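Local structure of chemotactic transducer PctC (Pseudomonas aeruginosa, 5LTV) at residues R89-S101 against Q160-E172. The protein binds gamma-aminobutanoic acid through its ligand-binding domain and, as a chemotactic transducer, probably relays this to the cell's chemotaxis response. Numbering follows the deposited sequence.
Sequences RNFASVYLGEAAS and QLLGVAAGDMKLE. With ABU (gamma-amino-butanoic acid), chain H.
D168 and Y95 cross at about a right angle on the ligand-binding face of two antiparallel strands, 93-98 and 160-170. The Y95 hydroxyl OH donates to D168 OD2 at 2.8 Å, reaching it on the anti side, with ring and carboxylate planes 55° apart. D168 OD2 also accepts a hydrogen bond from the ligand's probably cationic amino N (2.8 Å), consistent with the hydroxyl holding the carboxylate in place for the ligand. D168 OD1 takes one from S93 OG on its syn side (3.1 Å). A chi1 of 55° sets D168 CG between its own backbone N and carbonyl carbon, turning the acid toward both partners. One face of the Y95 ring carries the ligand's CB, while A166, small enough to lie beneath the ring's rim, brings CB to 3.5 Å from Y95 CE2. On the reverse face, the F91 ring lies beside M169, and G167, having no side chain, lets F91 CD1 come to 3.8 Å from its CA; helix 34-68 covers both larger residues. Further along, L96 CD2 meets L162 CD2 at 3.8 Å, the two leucines crossing. Paired backbone bonds at Y95-A166 and G97-V164 fix the register. Central strand 160-170 and its neighbour 93-98 thus belong to the five-stranded antiparallel sheet of a Cache domain, where S93, Y95 and D168 contribute to the amine end of the GABA pocket.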
ATOM      1  N   ARG A  89     -13.236   6.700   6.821  1.00 22.91           N
ATOM      2  CA  ARG A  89     -12.321   7.354   7.741  1.00 26.37           C
ATOM      3  C   ARG A  89     -10.878   6.873   7.561  1.00 28.78           C
ATOM      4  O   ARG A  89      -9.939   7.607   7.881  1.00 24.39           O
ATOM      5  CB  ARG A  89     -12.773   7.121   9.193  1.00 21.73           C
ATOM      6  CG  ARG A  89     -14.002   7.979   9.575  1.00 25.95           C
ATOM      7  CD  ARG A  89     -14.170   8.029  11.106  1.00 22.12           C
ATOM      8  NE  ARG A  89     -14.301   6.688  11.667  1.00 22.72           N
ATOM      9  CZ  ARG A  89     -15.455   6.157  12.039  1.00 24.05           C
ATOM     10  NH1 ARG A  89     -16.546   6.865  11.920  1.00 26.73           N
ATOM     11  NH2 ARG A  89     -15.514   4.943  12.561  1.00 27.50           N
ATOM     12  N   ASN A  90     -10.661   5.640   7.101  1.00 27.51           N
ATOM     13  CA  ASN A  90      -9.311   5.122   7.169  1.00 28.78           C
ATOM     14  C   ASN A  90      -8.717   4.784   5.818  1.00 26.48           C
ATOM     15  O   ASN A  90      -7.531   4.463   5.759  1.00 26.29           O
ATOM     16  CB  ASN A  90      -9.247   3.889   8.086  1.00 29.05           C
ATOM     17  CG  ASN A  90      -9.526   4.236   9.535  1.00 31.64           C
ATOM     18  OD1 ASN A  90      -8.753   4.965  10.173  1.00 34.67           O
ATOM     19  ND2 ASN A  90     -10.667   3.753  10.057  1.00 28.28           N
ATOM     20  N   PHE A  91      -9.499   4.837   4.741  1.00 25.91           N
ATOM     21  CA  PHE A  91      -8.998   4.641   3.390  1.00 25.30           C
ATOM     22  C   PHE A  91      -9.391   5.840   2.545  1.00 27.55           C
ATOM     23  O   PHE A  91     -10.305   6.595   2.896  1.00 24.95           O
ATOM     24  CB  PHE A  91      -9.532   3.337   2.758  1.00 23.87           C
ATOM     25  CG  PHE A  91      -9.039   2.073   3.471  1.00 25.13           C
ATOM     26  CD1 PHE A  91      -7.823   1.482   3.134  1.00 18.38           C
ATOM     27  CD2 PHE A  91      -9.776   1.518   4.501  1.00 25.85           C
ATOM     28  CE1 PHE A  91      -7.346   0.354   3.843  1.00 21.00           C
ATOM     29  CE2 PHE A  91      -9.311   0.393   5.199  1.00 23.67           C
ATOM     30  CZ  PHE A  91      -8.093  -0.183   4.864  1.00 19.85           C
ATOM     31  N   ALA A  92      -8.651   6.038   1.448  1.00 24.61           N
ATOM     32  CA  ALA A  92      -9.157   6.891   0.394  1.00 22.86           C
ATOM     33  C   ALA A  92     -10.429   6.281  -0.190  1.00 24.44           C
ATOM     34  O   ALA A  92     -11.421   6.972  -0.417  1.00 23.95           O
ATOM     35  CB  ALA A  92      -8.092   7.085  -0.683  1.00 20.50           C
ATOM     36  N   SER A  93     -10.420   4.975  -0.414  1.00 20.57           N
ATOM     37  CA  SER A  93     -11.636   4.282  -0.799  1.00 23.31           C
ATOM     38  C   SER A  93     -11.415   2.793  -0.601  1.00 26.96           C
ATOM     39  O   SER A  93     -10.269   2.307  -0.543  1.00 22.47           O
ATOM     40  CB  SER A  93     -12.036   4.570  -2.243  1.00 21.29           C
ATOM     41  OG  SER A  93     -10.970   4.191  -3.103  1.00 23.26           O
ATOM     42  N   VAL A  94     -12.547   2.089  -0.490  1.00 24.41           N
ATOM     43  CA  VAL A  94     -12.615   0.639  -0.448  1.00 22.80           C
ATOM     44  C   VAL A  94     -13.528   0.213  -1.584  1.00 25.42           C
ATOM     45  O   VAL A  94     -14.372   0.991  -2.059  1.00 22.05           O
ATOM     46  CB  VAL A  94     -13.124   0.094   0.912  1.00 23.90           C
ATOM     47  CG1 VAL A  94     -12.153   0.422   2.003  1.00 18.67           C
ATOM     48  CG2 VAL A  94     -14.515   0.675   1.249  1.00 23.52           C
ATOM     49  N   TYR A  95     -13.345  -1.037  -2.032  1.00 25.19           N
ATOM     50  CA  TYR A  95     -14.036  -1.439  -3.248  1.00 27.82           C
ATOM     51  C   TYR A  95     -13.958  -2.942  -3.459  1.00 27.06           C
ATOM     52  O   TYR A  95     -13.075  -3.630  -2.940  1.00 26.55           O
ATOM     53  CB  TYR A  95     -13.514  -0.712  -4.489  1.00 27.68           C
ATOM     54  CG  TYR A  95     -12.023  -0.479  -4.614  1.00 28.40           C
ATOM     55  CD1 TYR A  95     -11.435   0.669  -4.079  1.00 30.15           C
ATOM     56  CD2 TYR A  95     -11.205  -1.357  -5.354  1.00 25.29           C
ATOM     57  CE1 TYR A  95     -10.049   0.917  -4.229  1.00 30.04           C
ATOM     58  CE2 TYR A  95      -9.827  -1.106  -5.527  1.00 20.00           C
ATOM     59  CZ  TYR A  95      -9.260   0.030  -4.961  1.00 28.08           C
ATOM     60  OH  TYR A  95      -7.913   0.305  -5.106  1.00 28.73           O
ATOM     61  N   LEU A  96     -14.921  -3.425  -4.239  1.00 25.53           N
ATOM     62  CA  LEU A  96     -15.034  -4.816  -4.650  1.00 23.73           C
ATOM     63  C   LEU A  96     -15.154  -4.841  -6.164  1.00 26.18           C
ATOM     64  O   LEU A  96     -16.101  -4.278  -6.722  1.00 25.71           O
ATOM     65  CB  LEU A  96     -16.258  -5.491  -4.017  1.00 20.25           C
ATOM     66  CG  LEU A  96     -16.567  -6.922  -4.522  1.00 27.72           C
ATOM     67  CD1 LEU A  96     -15.584  -7.952  -3.944  1.00 20.38           C
ATOM     68  CD2 LEU A  96     -17.996  -7.308  -4.138  1.00 26.92           C
ATOM     69  N   GLY A  97     -14.200  -5.492  -6.829  1.00 28.67           N
ATOM     70  CA  GLY A  97     -14.307  -5.766  -8.240  1.00 25.43           C
ATOM     71  C   GLY A  97     -14.801  -7.191  -8.333  1.00 29.06           C
ATOM     72  O   GLY A  97     -14.196  -8.101  -7.760  1.00 30.35           O
ATOM     73  N   GLU A  98     -15.938  -7.374  -9.019  1.00 29.30           N
ATOM     74  CA  GLU A  98     -16.611  -8.672  -9.101  1.00 30.54           C
ATOM     75  C   GLU A  98     -16.166  -9.464 -10.327  1.00 26.28           C
ATOM     76  O   GLU A  98     -15.990  -8.905 -11.402  1.00 29.33           O
ATOM     77  CB  GLU A  98     -18.138  -8.491  -9.109  1.00 34.54           C
ATOM     78  CG  GLU A  98     -18.679  -8.073  -7.744  1.00 40.97           C
ATOM     79  CD  GLU A  98     -20.184  -7.928  -7.688  1.00 49.35           C
ATOM     80  OE1 GLU A  98     -20.669  -6.858  -7.250  1.00 49.30           O
ATOM     81  OE2 GLU A  98     -20.900  -8.898  -8.029  1.00 55.82           O
ATOM     82  N   ALA A  99     -16.046 -10.784 -10.160  1.00 25.69           N
ATOM     83  CA  ALA A  99     -15.502 -11.658 -11.207  1.00 23.29           C
ATOM     84  C   ALA A  99     -16.493 -11.881 -12.347  1.00 27.20           C
ATOM     85  O   ALA A  99     -16.087 -11.945 -13.511  1.00 34.57           O
ATOM     86  CB  ALA A  99     -15.107 -12.999 -10.591  1.00 22.34           C
ATOM     87  N   ALA A 100     -17.797 -11.984 -12.054  1.00 26.07           N
ATOM     88  CA  ALA A 100     -18.746 -12.404 -13.097  1.00 31.36           C
ATOM     89  C   ALA A 100     -18.756 -11.440 -14.289  1.00 35.80           C
ATOM     90  O   ALA A 100     -18.704 -11.863 -15.440  1.00 39.76           O
ATOM     91  CB  ALA A 100     -20.167 -12.550 -12.528  1.00 28.99           C
ATOM     92  N   SER A 101     -18.847 -10.142 -14.036  1.00 38.84           N
ATOM     93  CA  SER A 101     -18.964  -9.222 -15.170  1.00 38.50           C
ATOM     94  C   SER A 101     -18.271  -7.881 -14.931  1.00 38.16           C
ATOM     95  O   SER A 101     -18.608  -6.903 -15.607  1.00 38.44           O
ATOM     96  CB  SER A 101     -20.453  -8.973 -15.504  1.00 36.65           C
ATOM     97  OG  SER A 101     -21.113  -8.410 -14.393  1.00 37.87           O
ATOM     98  N   GLN A 160     -16.817 -20.198  -3.928  1.00 23.35           N
ATOM     99  CA  GLN A 160     -16.831 -19.647  -5.283  1.00 25.29           C
ATOM    100  C   GLN A 160     -16.402 -18.167  -5.281  1.00 30.67           C
ATOM    101  O   GLN A 160     -16.836 -17.376  -4.429  1.00 28.05           O
ATOM    102  CB  GLN A 160     -18.245 -19.780  -5.877  1.00 25.04           C
ATOM    103  CG  GLN A 160     -18.740 -21.234  -5.951  1.00 26.46           C
ATOM    104  CD  GLN A 160     -17.881 -22.040  -6.923  1.00 32.96           C
ATOM    105  OE1 GLN A 160     -17.249 -23.008  -6.523  1.00 35.78           O
ATOM    106  NE2 GLN A 160     -17.843 -21.626  -8.174  1.00 32.02           N
ATOM    107  N   LEU A 161     -15.548 -17.800  -6.245  1.00 31.97           N
ATOM    108  CA  LEU A 161     -14.995 -16.452  -6.313  1.00 30.81           C
ATOM    109  C   LEU A 161     -16.078 -15.386  -6.478  1.00 33.85           C
ATOM    110  O   LEU A 161     -16.892 -15.433  -7.405  1.00 36.05           O
ATOM    111  CB  LEU A 161     -13.986 -16.355  -7.451  1.00 34.06           C
ATOM    112  CG  LEU A 161     -13.180 -15.056  -7.467  1.00 38.34           C
ATOM    113  CD1 LEU A 161     -12.320 -14.976  -6.219  1.00 36.75           C
ATOM    114  CD2 LEU A 161     -12.319 -15.086  -8.727  1.00 40.18           C
ATOM    115  N   LEU A 162     -16.119 -14.447  -5.527  1.00 33.10           N
ATOM    116  CA  LEU A 162     -16.937 -13.254  -5.662  1.00 28.67           C
ATOM    117  C   LEU A 162     -16.173 -12.176  -6.439  1.00 25.84           C
ATOM    118  O   LEU A 162     -16.697 -11.581  -7.389  1.00 31.69           O
ATOM    119  CB  LEU A 162     -17.354 -12.761  -4.267  1.00 25.85           C
ATOM    120  CG  LEU A 162     -18.086 -11.417  -4.309  1.00 28.63           C
ATOM    121  CD1 LEU A 162     -19.414 -11.502  -5.117  1.00 24.92           C
ATOM    122  CD2 LEU A 162     -18.319 -10.881  -2.893  1.00 28.72           C
ATOM    123  N   GLY A 163     -14.940 -11.921  -6.054  1.00 25.24           N
ATOM    124  CA  GLY A 163     -14.108 -10.982  -6.783  1.00 26.47           C
ATOM    125  C   GLY A 163     -12.876 -10.685  -5.967  1.00 26.84           C
ATOM    126  O   GLY A 163     -12.379 -11.551  -5.240  1.00 24.88           O
ATOM    127  N   VAL A 164     -12.419  -9.434  -6.070  1.00 25.15           N
ATOM    128  CA  VAL A 164     -11.300  -8.945  -5.274  1.00 27.18           C
ATOM    129  C   VAL A 164     -11.735  -7.717  -4.487  1.00 27.07           C
ATOM    130  O   VAL A 164     -12.246  -6.749  -5.060  1.00 26.30           O
ATOM    131  CB  VAL A 164     -10.083  -8.642  -6.151  1.00 28.22           C
ATOM    132  CG1 VAL A 164      -9.021  -7.894  -5.353  1.00 22.53           C
ATOM    133  CG2 VAL A 164      -9.550  -9.945  -6.714  1.00 22.15           C
ATOM    134  N   ALA A 165     -11.510  -7.744  -3.176  1.00 25.40           N
ATOM    135  CA  ALA A 165     -11.793  -6.604  -2.322  1.00 24.46           C
ATOM    136  C   ALA A 165     -10.486  -5.886  -2.026  1.00 27.54           C
ATOM    137  O   ALA A 165      -9.434  -6.528  -1.933  1.00 27.84           O
ATOM    138  CB  ALA A 165     -12.487  -7.042  -1.037  1.00 21.56           C
ATOM    139  N   ALA A 166     -10.544  -4.552  -1.966  1.00 26.73           N
ATOM    140  CA  ALA A 166      -9.356  -3.737  -1.716  1.00 28.27           C
ATOM    141  C   ALA A 166      -9.702  -2.470  -0.932  1.00 29.94           C
ATOM    142  O   ALA A 166     -10.848  -2.036  -0.890  1.00 28.19           O
ATOM    143  CB  ALA A 166      -8.663  -3.314  -3.011  1.00 25.71           C
ATOM    144  N   GLY A 167      -8.671  -1.896  -0.310  1.00 27.82           N
ATOM    145  CA  GLY A 167      -8.677  -0.480   0.034  1.00 24.86           C
ATOM    146  C   GLY A 167      -7.401   0.189  -0.420  1.00 23.46           C
ATOM    147  O   GLY A 167      -6.334  -0.414  -0.402  1.00 25.25           O
ATOM    148  N   ASP A 168      -7.509   1.442  -0.836  1.00 26.58           N
ATOM    149  CA  ASP A 168      -6.291   2.137  -1.204  1.00 27.37           C
ATOM    150  C   ASP A 168      -6.099   3.387  -0.337  1.00 29.41           C
ATOM    151  O   ASP A 168      -7.031   3.873   0.317  1.00 27.64           O
ATOM    152  CB  ASP A 168      -6.260   2.476  -2.694  1.00 28.54           C
ATOM    153  CG  ASP A 168      -7.477   3.277  -3.145  1.00 33.34           C
ATOM    154  OD1 ASP A 168      -7.960   4.140  -2.377  1.00 33.31           O
ATOM    155  OD2 ASP A 168      -7.962   3.029  -4.273  1.00 34.65           O
ATOM    156  N   MET A 169      -4.863   3.894  -0.344  1.00 27.43           N
ATOM    157  CA  MET A 169      -4.489   5.071   0.411  1.00 31.86           C
ATOM    158  C   MET A 169      -3.517   5.936  -0.385  1.00 27.68           C
ATOM    159  O   MET A 169      -2.672   5.423  -1.116  1.00 28.26           O
ATOM    160  CB  MET A 169      -3.895   4.652   1.762  1.00 32.03           C
ATOM    161  CG  MET A 169      -2.881   3.609   1.660  1.00 36.87           C
ATOM    162  SD  MET A 169      -3.153   2.339   2.915  1.00 41.02           S
ATOM    163  CE  MET A 169      -3.765   0.983   1.901  1.00 38.03           C
ATOM    164  N   LYS A 170      -3.671   7.249  -0.248  0.57 28.62           N
ATOM    165  CA  LYS A 170      -2.776   8.202  -0.899  0.57 30.37           C
ATOM    166  C   LYS A 170      -1.352   8.081  -0.372  0.57 31.23           C
ATOM    167  O   LYS A 170      -1.121   7.888   0.828  0.57 32.07           O
ATOM    168  CB  LYS A 170      -3.280   9.630  -0.688  0.57 31.43           C
ATOM    169  CG  LYS A 170      -4.577   9.932  -1.424  0.57 34.48           C
ATOM    170  CD  LYS A 170      -5.254  11.191  -0.894  0.57 35.31           C
ATOM    171  CE  LYS A 170      -4.270  12.319  -0.768  0.57 37.72           C
ATOM    172  NZ  LYS A 170      -4.855  13.471  -0.003  0.57 39.47           N
ATOM    173  N   LEU A 171      -0.391   8.197  -1.290  1.00 32.78           N
ATOM    174  CA  LEU A 171       1.012   8.150  -0.903  1.00 35.98           C
ATOM    175  C   LEU A 171       1.391   9.283   0.042  1.00 38.00           C
ATOM    176  O   LEU A 171       2.243   9.089   0.913  1.00 36.40           O
ATOM    177  CB  LEU A 171       1.911   8.210  -2.144  1.00 37.05           C
ATOM    178  CG  LEU A 171       1.918   7.075  -3.152  1.00 39.14           C
ATOM    179  CD1 LEU A 171       3.246   7.183  -3.909  1.00 37.97           C
ATOM    180  CD2 LEU A 171       1.738   5.685  -2.511  1.00 39.26           C
ATOM    181  N   GLU A 172       0.786  10.474  -0.109  0.51 40.33           N
ATOM    182  CA  GLU A 172       1.159  11.573   0.786  0.51 40.89           C
ATOM    183  C   GLU A 172       0.748  11.275   2.226  0.51 39.56           C
ATOM    184  O   GLU A 172       1.451  11.676   3.162  0.51 39.06           O
ATOM    185  CB  GLU A 172       0.582  12.920   0.306  0.51 41.71           C
ATOM    186  CG  GLU A 172      -0.924  13.150   0.487  0.51 44.98           C
ATOM    187  CD  GLU A 172      -1.383  14.581   0.090  0.51 49.20           C
ATOM    188  OE1 GLU A 172      -0.693  15.567   0.441  0.51 50.51           O
ATOM    189  OE2 GLU A 172      -2.440  14.724  -0.575  0.51 48.50           O
TER
HETATM  190  N   ABU H 301      -9.998   3.844  -6.023  1.00 24.73           N
HETATM  191  CD  ABU H 301      -9.117   3.625  -7.203  1.00 30.77           C
HETATM  192  CB  ABU H 301      -9.695   2.638  -8.181  1.00 34.52           C
HETATM  193  CG  ABU H 301      -8.737   1.517  -8.548  1.00 34.34           C
HETATM  194  C   ABU H 301      -7.961   1.546  -9.853  1.00 34.99           C
HETATM  195  O   ABU H 301      -7.124   2.467 -10.031  1.00 31.59           O
HETATM  196  OXT ABU H 301      -8.141   0.597 -10.666  1.00 35.06           O
HETATM  197  O   HOH W   1     -19.026 -12.071  -9.365  1.00 35.03           O